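Local coordinates for protein endo-1,4-beta-xylanase 1 (Hypocrea jecorina, PDB 1XYN) that catalyses the endohydrolysis of 1,4-beta-xylosidic linkages in xylan, a plant cell wall hemicellulose, as a secreted glycoside hydrolase of family 11, at residues Y77-D81 and P131-V137; T96-A100 and R128-R132; T101-N107 and Q123-N129. All coordinates share one frame; numbering follows the deposited sequence.

Contact 1: Y77-D81 and P131-V137. With CA (calcium ion), chain B.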
loop_
_atom_site.group_PDB
_atom_site.type_symbol
_atom_site.label_atom_id
_atom_site.label_comp_id
_atom_site.label_asym_id
_atom_site.label_seq_id
_atom_site.Cartn_x
_atom_site.Cartn_y
_atom_site.Cartn_z
ATOM N N TYR A 77 12.792 6.587 7.835
ATOM C CA TYR A 77 13.887 5.841 7.231
ATOM C C TYR A 77 15.139 6.684 7.321
ATOM O O TYR A 77 15.084 7.910 7.250
ATOM C CB TYR A 77 13.669 5.593 5.728
ATOM C CG TYR A 77 12.513 4.710 5.312
ATOM C CD1 TYR A 77 11.198 5.103 5.542
ATOM C CD2 TYR A 77 12.735 3.521 4.608
ATOM C CE1 TYR A 77 10.136 4.354 5.085
ATOM C CE2 TYR A 77 11.674 2.754 4.142
ATOM C CZ TYR A 77 10.371 3.184 4.386
ATOM O OH TYR A 77 9.289 2.465 3.935
ATOM N N ILE A 78 16.270 6.007 7.451
ATOM C CA ILE A 78 17.573 6.641 7.479
ATOM C C ILE A 78 18.344 5.709 6.566
ATOM O O ILE A 78 18.943 4.726 7.016
ATOM C CB ILE A 78 18.199 6.682 8.888
ATOM C CG1 ILE A 78 17.364 7.588 9.802
ATOM C CG2 ILE A 78 19.632 7.220 8.801
ATOM C CD1 ILE A 78 17.709 7.483 11.269
ATOM N N MET A 79 18.197 5.959 5.267
ATOM C CA MET A 79 18.829 5.158 4.232
ATOM C C MET A 79 20.322 5.337 4.150
ATOM O O MET A 79 20.803 6.441 3.940
ATOM C CB MET A 79 18.201 5.470 2.876
ATOM C CG MET A 79 16.841 4.860 2.684
ATOM S SD MET A 79 16.045 5.457 1.194
ATOM C CE MET A 79 14.411 5.783 1.847
ATOM N N GLU A 80 21.042 4.238 4.330
ATOM C CA GLU A 80 22.492 4.242 4.264
ATOM C C GLU A 80 22.907 3.818 2.879
ATOM O O GLU A 80 24.031 4.072 2.431
ATOM C CB GLU A 80 23.074 3.287 5.310
ATOM C CG GLU A 80 22.703 3.668 6.737
ATOM C CD GLU A 80 23.278 5.013 7.139
ATOM O OE1 GLU A 80 24.513 5.156 7.105
ATOM O OE2 GLU A 80 22.501 5.923 7.497
ATOM N N ASP A 81 21.945 3.237 2.177
ATOM C CA ASP A 81 22.155 2.757 0.834
ATOM C C ASP A 81 20.819 2.582 0.146
ATOM O O ASP A 81 19.815 2.282 0.791
ATOM C CB ASP A 81 22.882 1.429 0.910
ATOM C CG ASP A 81 23.401 0.971 -0.412
ATOM O OD1 ASP A 81 23.525 1.779 -1.360
ATOM O OD2 ASP A 81 23.687 -0.232 -0.476
ATOM N N PRO A 131 26.373 6.416 -0.152
ATOM C CA PRO A 131 25.936 5.072 0.237
ATOM C C PRO A 131 27.032 4.180 0.805
ATOM O O PRO A 131 28.170 4.184 0.316
ATOM C CB PRO A 131 25.394 4.498 -1.074
ATOM C CG PRO A 131 24.942 5.697 -1.818
ATOM C CD PRO A 131 26.077 6.651 -1.575
ATOM N N ARG A 132 26.669 3.424 1.841
ATOM C CA ARG A 132 27.572 2.486 2.506
ATOM C C ARG A 132 26.778 1.277 2.991
ATOM O O ARG A 132 25.548 1.308 3.056
ATOM C CB ARG A 132 28.314 3.140 3.693
ATOM C CG ARG A 132 27.399 3.729 4.756
ATOM C CD ARG A 132 28.149 4.263 5.984
ATOM N NE ARG A 132 27.185 4.753 6.967
ATOM C CZ ARG A 132 27.481 5.257 8.162
ATOM N NH1 ARG A 132 28.738 5.346 8.565
ATOM N NH2 ARG A 132 26.508 5.697 8.947
ATOM N N THR A 133 27.498 0.207 3.309
ATOM C CA THR A 133 26.894 -1.023 3.791
ATOM C C THR A 133 27.425 -1.401 5.174
ATOM O O THR A 133 27.074 -2.452 5.709
ATOM C CB THR A 133 27.163 -2.186 2.816
ATOM O OG1 THR A 133 28.556 -2.215 2.473
ATOM C CG2 THR A 133 26.335 -2.021 1.557
ATOM N N SER A 134 28.243 -0.523 5.756
ATOM C CA SER A 134 28.846 -0.748 7.078
ATOM C C SER A 134 28.987 0.586 7.810
ATOM O O SER A 134 29.438 1.569 7.217
ATOM C CB SER A 134 30.250 -1.353 6.923
ATOM O OG SER A 134 30.271 -2.418 5.986
ATOM N N GLY A 135 28.613 0.628 9.085
ATOM C CA GLY A 135 28.755 1.866 9.831
ATOM C C GLY A 135 27.921 2.001 11.087
ATOM O O GLY A 135 27.375 1.025 11.603
ATOM N N THR A 136 27.882 3.221 11.610
ATOM C CA THR A 136 27.112 3.552 12.803
ATOM C C THR A 136 26.202 4.686 12.396
ATOM O O THR A 136 26.598 5.551 11.615
ATOM C CB THR A 136 28.006 4.070 13.941
ATOM O OG1 THR A 136 28.970 3.074 14.285
ATOM C CG2 THR A 136 27.168 4.419 15.171
ATOM N N VAL A 137 24.984 4.672 12.918
ATOM C CA VAL A 137 24.001 5.697 12.619
ATOM C C VAL A 137 23.559 6.354 13.925
ATOM O O VAL A 137 22.812 5.757 14.704
ATOM C CB VAL A 137 22.759 5.086 11.901
ATOM C CG1 VAL A 137 21.669 6.135 11.699
ATOM C CG2 VAL A 137 23.161 4.504 10.577
HETATM CA CA CA B . 25.164 -0.247 -2.670
#
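Glu80 and Arg132 meet twice, through backbone and side chain. Arg132 N bonds to Glu80 O at 2.8 Å, joining segment 77-81 to the loop 131-134. From there the Glu80 side chain can be followed outward. Its CB lies 3.9 Å from Arg132 O. A bend at chi2 (-64°) turns CG and CD past Val137, whose CG2 comes within 3.5 Å of Glu80 CD. Glu80 OE1 takes both Arg132 NE, at 2.7 Å and nearly along the C-O bond, and Arg132 NH2, at 2.8 Å from above the carboxylate plane. Glu80 OE2 rests near Val137 CG2 and is hydrogen-bonded to Tyr102 OH. The carboxylate and guanidinium planes are 48° apart, yet Glu80 OE1 lies in the guanidinium plane. Arg132 NH2 also reaches Thr136 O at 2.7 Å, tying the loop back to strand 135-137, while Gly135 CA lies over one guanidinium face, toward its rim. Glu80 and Asp81 both face Leu63 in a classic beta bulge, and Asp81 OD2 binds calcium at 2.6 Å, with His83 as the other protein ligand. The Glu80 carboxylate is thus buried with partners on both oxygens, and the arginine beside it would probably favour its ionised form.

Contact 2: T96-A100 and R128-R132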
loop_
_atom_site.group_PDB
_atom_site.type_symbol
_atom_site.label_atom_id
_atom_site.label_comp_id
_atom_site.label_asym_id
_atom_site.label_seq_id
_atom_site.Cartn_x
_atom_site.Cartn_y
_atom_site.Cartn_z
ATOM N N THR A 96 24.392 16.641 8.329
ATOM C CA THR A 96 25.655 15.953 8.160
ATOM C C THR A 96 25.789 15.069 9.387
ATOM O O THR A 96 25.713 15.540 10.528
ATOM C CB THR A 96 26.821 16.944 8.064
ATOM O OG1 THR A 96 26.569 17.845 6.981
ATOM C CG2 THR A 96 28.139 16.211 7.814
ATOM N N SER A 97 25.915 13.776 9.150
ATOM C CA SER A 97 26.027 12.842 10.247
ATOM C C SER A 97 26.789 11.605 9.820
ATOM O O SER A 97 26.677 11.155 8.681
ATOM C CB SER A 97 24.627 12.448 10.726
ATOM O OG SER A 97 24.680 11.768 11.963
ATOM N N ASP A 98 27.632 11.127 10.727
ATOM C CA ASP A 98 28.412 9.918 10.537
ATOM C C ASP A 98 29.210 9.750 9.249
ATOM O O ASP A 98 29.172 8.692 8.623
ATOM C CB ASP A 98 27.497 8.717 10.762
ATOM C CG ASP A 98 26.702 8.840 12.043
ATOM O OD1 ASP A 98 27.303 8.732 13.131
ATOM O OD2 ASP A 98 25.483 9.082 11.963
ATOM N N GLY A 99 29.957 10.785 8.871
ATOM C CA GLY A 99 30.781 10.702 7.674
ATOM C C GLY A 99 30.182 11.181 6.360
ATOM O O GLY A 99 30.857 11.143 5.329
ATOM N N ALA A 100 28.934 11.637 6.372
ATOM C CA ALA A 100 28.319 12.115 5.142
ATOM C C ALA A 100 27.097 12.987 5.388
ATOM O O ALA A 100 26.615 13.099 6.515
ATOM C CB ALA A 100 27.940 10.944 4.258
ATOM N N ARG A 128 21.286 9.070 2.754
ATOM C CA ARG A 128 22.724 9.313 2.739
ATOM C C ARG A 128 23.242 9.603 1.337
ATOM O O ARG A 128 22.990 8.841 0.403
ATOM C CB ARG A 128 23.457 8.116 3.333
ATOM C CG ARG A 128 24.930 8.334 3.502
ATOM C CD ARG A 128 25.576 7.133 4.146
ATOM N NE ARG A 128 26.984 7.380 4.449
ATOM C CZ ARG A 128 27.445 7.785 5.631
ATOM N NH1 ARG A 128 26.612 7.992 6.644
ATOM N NH2 ARG A 128 28.746 7.982 5.796
ATOM N N ASN A 129 23.990 10.696 1.196
ATOM C CA ASN A 129 24.529 11.092 -0.106
ATOM C C ASN A 129 25.688 10.216 -0.557
ATOM O O ASN A 129 26.004 10.155 -1.743
ATOM C CB ASN A 129 24.925 12.581 -0.112
ATOM C CG ASN A 129 23.721 13.516 0.081
ATOM O OD1 ASN A 129 22.587 13.158 -0.222
ATOM N ND2 ASN A 129 23.975 14.713 0.590
ATOM N N SER A 130 26.324 9.541 0.392
ATOM C CA SER A 130 27.425 8.633 0.071
ATOM C C SER A 130 27.066 7.263 0.644
ATOM O O SER A 130 27.422 6.951 1.783
ATOM C CB SER A 130 28.735 9.134 0.676
ATOM O OG SER A 130 29.083 10.396 0.141
ATOM N N PRO A 131 26.373 6.416 -0.152
ATOM C CA PRO A 131 25.936 5.072 0.237
ATOM C C PRO A 131 27.032 4.180 0.805
ATOM O O PRO A 131 28.170 4.184 0.316
ATOM C CB PRO A 131 25.394 4.498 -1.074
ATOM C CG PRO A 131 24.942 5.697 -1.818
ATOM C CD PRO A 131 26.077 6.651 -1.575
ATOM N N ARG A 132 26.669 3.424 1.841
ATOM C CA ARG A 132 27.572 2.486 2.506
ATOM C C ARG A 132 26.778 1.277 2.991
ATOM O O ARG A 132 25.548 1.308 3.056
ATOM C CB ARG A 132 28.314 3.140 3.693
ATOM C CG ARG A 132 27.399 3.729 4.756
ATOM C CD ARG A 132 28.149 4.263 5.984
ATOM N NE ARG A 132 27.185 4.753 6.967
ATOM C CZ ARG A 132 27.481 5.257 8.162
ATOM N NH1 ARG A 132 28.738 5.346 8.565
ATOM N NH2 ARG A 132 26.508 5.697 8.947
#
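Arg128 reaches the tip of a type I' turn, Ser97 to Ala100, and its main hydrogen bond there is to a backbone carbonyl. Arg128 NH2 donates to Asp98 O at 2.9 Å, with the oxygen in the guanidinium plane; a weak second bond comes from Arg128 NH1. On another edge, Arg128 NE holds Ser130 O of its own loop at 2.7 Å, and NH1 bonds to Tyr102 OH. These partners around the rim fix the rotation of the group. The Asp98 carboxylate looks to other donors: its OD2 accepts from Ser97 OG at 2.8 Å, and its OD1 bonds to Thr138.

The flat Arg128 guanidinium lies between Ala100 CB, at a height of 3.3 Å over one face and toward the rim, and Arg132 NE, 3.2 Å above the centre of the other. The two guanidinium groups thus lie face to face, with nearly parallel planes, and Glu80, salt-bridged to Arg132, probably offsets part of their combined charge.

Van der Waals contact is slight, with Ala100 CB 4.1 Å from Ser130 CB. Gly99 adopts backbone angles (phi 92°) at which a side chain would run into the preceding carbonyl.

The turn links strands 90-97 and 100-109, and the facing loop leads from strand 119-128 toward strand 135-137. Helix 139-148 lies alongside, its Asn141 ND2 bonded to Ser97 OG.

Contact 3: T101-N107 and Q123-N129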
loop_
_atom_site.group_PDB
_atom_site.type_symbol
_atom_site.label_atom_id
_atom_site.label_comp_id
_atom_site.label_asym_id
_atom_site.label_seq_id
_atom_site.Cartn_x
_atom_site.Cartn_y
_atom_site.Cartn_z
ATOM N N THR A 101 26.608 13.609 4.318
ATOM C CA THR A 101 25.431 14.465 4.392
ATOM C C THR A 101 24.222 13.648 3.931
ATOM O O THR A 101 24.348 12.748 3.097
ATOM C CB THR A 101 25.558 15.704 3.466
ATOM O OG1 THR A 101 26.883 16.242 3.541
ATOM C CG2 THR A 101 24.574 16.777 3.894
ATOM N N TYR A 102 23.056 13.982 4.470
ATOM C CA TYR A 102 21.812 13.300 4.138
ATOM C C TYR A 102 20.790 14.310 3.651
ATOM O O TYR A 102 20.668 15.386 4.227
ATOM C CB TYR A 102 21.217 12.620 5.382
ATOM C CG TYR A 102 22.012 11.461 5.928
ATOM C CD1 TYR A 102 23.265 11.659 6.516
ATOM C CD2 TYR A 102 21.507 10.163 5.866
ATOM C CE1 TYR A 102 24.002 10.587 7.027
ATOM C CE2 TYR A 102 22.232 9.084 6.374
ATOM C CZ TYR A 102 23.475 9.304 6.949
ATOM O OH TYR A 102 24.193 8.237 7.431
ATOM N N THR A 103 20.061 13.980 2.592
ATOM C CA THR A 103 19.019 14.884 2.127
ATOM C C THR A 103 17.737 14.423 2.825
ATOM O O THR A 103 17.388 13.242 2.813
ATOM C CB THR A 103 18.860 14.887 0.585
ATOM O OG1 THR A 103 18.390 13.614 0.139
ATOM C CG2 THR A 103 20.192 15.181 -0.080
ATOM N N ILE A 104 17.094 15.345 3.519
ATOM C CA ILE A 104 15.880 15.034 4.248
ATOM C C ILE A 104 14.660 15.256 3.368
ATOM O O ILE A 104 14.608 16.224 2.616
ATOM C CB ILE A 104 15.798 15.890 5.520
ATOM C CG1 ILE A 104 17.040 15.629 6.379
ATOM C CG2 ILE A 104 14.519 15.595 6.300
ATOM C CD1 ILE A 104 17.155 16.534 7.582
ATOM N N TRP A 105 13.716 14.317 3.429
ATOM C CA TRP A 105 12.475 14.376 2.661
ATOM C C TRP A 105 11.299 14.140 3.589
ATOM O O TRP A 105 11.437 13.528 4.647
ATOM C CB TRP A 105 12.411 13.268 1.596
ATOM C CG TRP A 105 13.507 13.253 0.602
ATOM C CD1 TRP A 105 14.809 12.894 0.817
ATOM C CD2 TRP A 105 13.395 13.553 -0.790
ATOM N NE1 TRP A 105 15.513 12.940 -0.359
ATOM C CE2 TRP A 105 14.675 13.343 -1.365
ATOM C CE3 TRP A 105 12.340 13.972 -1.613
ATOM C CZ2 TRP A 105 14.931 13.542 -2.731
ATOM C CZ3 TRP A 105 12.590 14.167 -2.973
ATOM C CH2 TRP A 105 13.882 13.950 -3.516
ATOM N N GLU A 106 10.143 14.651 3.198
ATOM C CA GLU A 106 8.916 14.432 3.944
ATOM C C GLU A 106 7.949 13.953 2.876
ATOM O O GLU A 106 7.909 14.496 1.767
ATOM C CB GLU A 106 8.385 15.701 4.610
ATOM C CG GLU A 106 6.998 15.485 5.248
ATOM C CD GLU A 106 6.594 16.562 6.254
ATOM O OE1 GLU A 106 6.759 17.765 5.955
ATOM O OE2 GLU A 106 6.101 16.202 7.348
ATOM N N ASN A 107 7.191 12.914 3.199
ATOM C CA ASN A 107 6.244 12.355 2.256
ATOM C C ASN A 107 5.003 11.957 3.014
ATOM O O ASN A 107 5.000 11.934 4.243
ATOM C CB ASN A 107 6.858 11.133 1.567
ATOM C CG ASN A 107 5.986 10.594 0.452
ATOM O OD1 ASN A 107 5.255 11.343 -0.202
ATOM N ND2 ASN A 107 6.069 9.292 0.215
ATOM N N GLN A 123 6.046 10.484 6.317
ATOM C CA GLN A 123 7.300 9.749 6.343
ATOM C C GLN A 123 8.427 10.760 6.481
ATOM O O GLN A 123 8.419 11.789 5.807
ATOM C CB GLN A 123 7.525 8.990 5.030
ATOM C CG GLN A 123 6.509 7.927 4.673
ATOM C CD GLN A 123 6.896 7.190 3.396
ATOM O OE1 GLN A 123 6.741 7.717 2.298
ATOM N NE2 GLN A 123 7.431 5.983 3.541
ATOM N N TYR A 124 9.383 10.485 7.364
ATOM C CA TYR A 124 10.538 11.362 7.530
ATOM C C TYR A 124 11.712 10.530 7.037
ATOM O O TYR A 124 12.093 9.545 7.660
ATOM C CB TYR A 124 10.746 11.750 8.991
ATOM C CG TYR A 124 9.569 12.442 9.639
ATOM C CD1 TYR A 124 8.557 13.029 8.874
ATOM C CD2 TYR A 124 9.458 12.498 11.025
ATOM C CE1 TYR A 124 7.467 13.649 9.477
ATOM C CE2 TYR A 124 8.376 13.109 11.631
ATOM C CZ TYR A 124 7.387 13.681 10.859
ATOM O OH TYR A 124 6.321 14.281 11.487
ATOM N N ILE A 125 12.279 10.914 5.902
ATOM C CA ILE A 125 13.375 10.153 5.334
ATOM C C ILE A 125 14.684 10.919 5.275
ATOM O O ILE A 125 14.709 12.093 4.935
ATOM C CB ILE A 125 13.011 9.668 3.900
ATOM C CG1 ILE A 125 11.665 8.936 3.904
ATOM C CG2 ILE A 125 14.115 8.779 3.334
ATOM C CD1 ILE A 125 11.127 8.618 2.516
ATOM N N SER A 126 15.769 10.231 5.608
ATOM C CA SER A 126 17.111 10.800 5.557
ATOM C C SER A 126 17.883 9.895 4.602
ATOM O O SER A 126 18.165 8.756 4.938
ATOM C CB SER A 126 17.779 10.762 6.942
ATOM O OG SER A 126 17.226 11.699 7.859
ATOM N N VAL A 127 18.189 10.379 3.402
ATOM C CA VAL A 127 18.932 9.578 2.432
ATOM C C VAL A 127 20.405 9.982 2.352
ATOM O O VAL A 127 20.733 11.092 1.929
ATOM C CB VAL A 127 18.307 9.663 1.023
ATOM C CG1 VAL A 127 19.065 8.762 0.058
ATOM C CG2 VAL A 127 16.833 9.288 1.069
ATOM N N ARG A 128 21.286 9.070 2.754
ATOM C CA ARG A 128 22.724 9.313 2.739
ATOM C C ARG A 128 23.242 9.603 1.337
ATOM O O ARG A 128 22.990 8.841 0.403
ATOM C CB ARG A 128 23.457 8.116 3.333
ATOM C CG ARG A 128 24.930 8.334 3.502
ATOM C CD ARG A 128 25.576 7.133 4.146
ATOM N NE ARG A 128 26.984 7.380 4.449
ATOM C CZ ARG A 128 27.445 7.785 5.631
ATOM N NH1 ARG A 128 26.612 7.992 6.644
ATOM N NH2 ARG A 128 28.746 7.982 5.796
ATOM N N ASN A 129 23.990 10.696 1.196
ATOM C CA ASN A 129 24.529 11.092 -0.106
ATOM C C ASN A 129 25.688 10.216 -0.557
ATOM O O ASN A 129 26.004 10.155 -1.743
ATOM C CB ASN A 129 24.925 12.581 -0.112
ATOM C CG ASN A 129 23.721 13.516 0.081
ATOM O OD1 ASN A 129 22.587 13.158 -0.222
ATOM N ND2 ASN A 129 23.975 14.713 0.590
#
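Tyr102 OH and Arg128 NH1 form a short bond of 2.6 Å, the hydroxyl lying at the edge of the guanidinium and near its plane. At the far end of the strand pair, Asn107 ND2 donates to Gln123 OE1 at 2.7 Å, close to the line of the carbonyl, though the N-H is bent to 143°; with CG anti to the backbone N (chi1 -173°), the Asn107 amide runs alongside that of Gln123. Between them, paired backbone bonds join Thr103 with Val127, Trp105 with Ile125 and Asn107 with Gln123 in antiparallel order, and Asn129 N closes onto Thr101 O at 2.8 Å. Arg128 lays its aliphatic part over one Tyr102 face, a CH-pi contact with CG 4.2 Å from the ring centroid. On the other side of the sheet, Val127 CG2 approaches Trp105 CD1 at 4.1 Å, and Trp105 NE1 bonds back to Thr103 OG1. A leucine in place of Tyr102 would probably leave Arg128 NH1 and Glu80 OE2 without their shared hydroxyl and the arginine chain without its flat platform. The strands lead to the family's thumb hairpin. By taking up OE1 of Gln123, substrate-binding by similarity, Asn107 probably leaves NE2 turned to Glu75, the predicted nucleophile, its weak hydrogen-bond partner.

In the fold
The three contacts follow one run of chain, from strand 119-128 into the loop before strand 135-137, in the beta-jelly-roll of family 11. All are partly buried: contact 1 lies nearest the chain's centre (about 9 Å between centres), contact 2 farthest out (about 15 Å), contact 3 between. Contact 3 is regular sheet, with the largest buried area and mainly backbone bonding. Contacts 1 and 2 share Pro131 and Arg132; contact 1 rests on a salt bridge and bridges the two sheets beside a calcium ion, contact 2 on an arginine bonded to a turn's backbone carbonyl. Arg128 is common to contacts 2 and 3, and Glu80 meets Tyr102, so one polar cluster runs through all three.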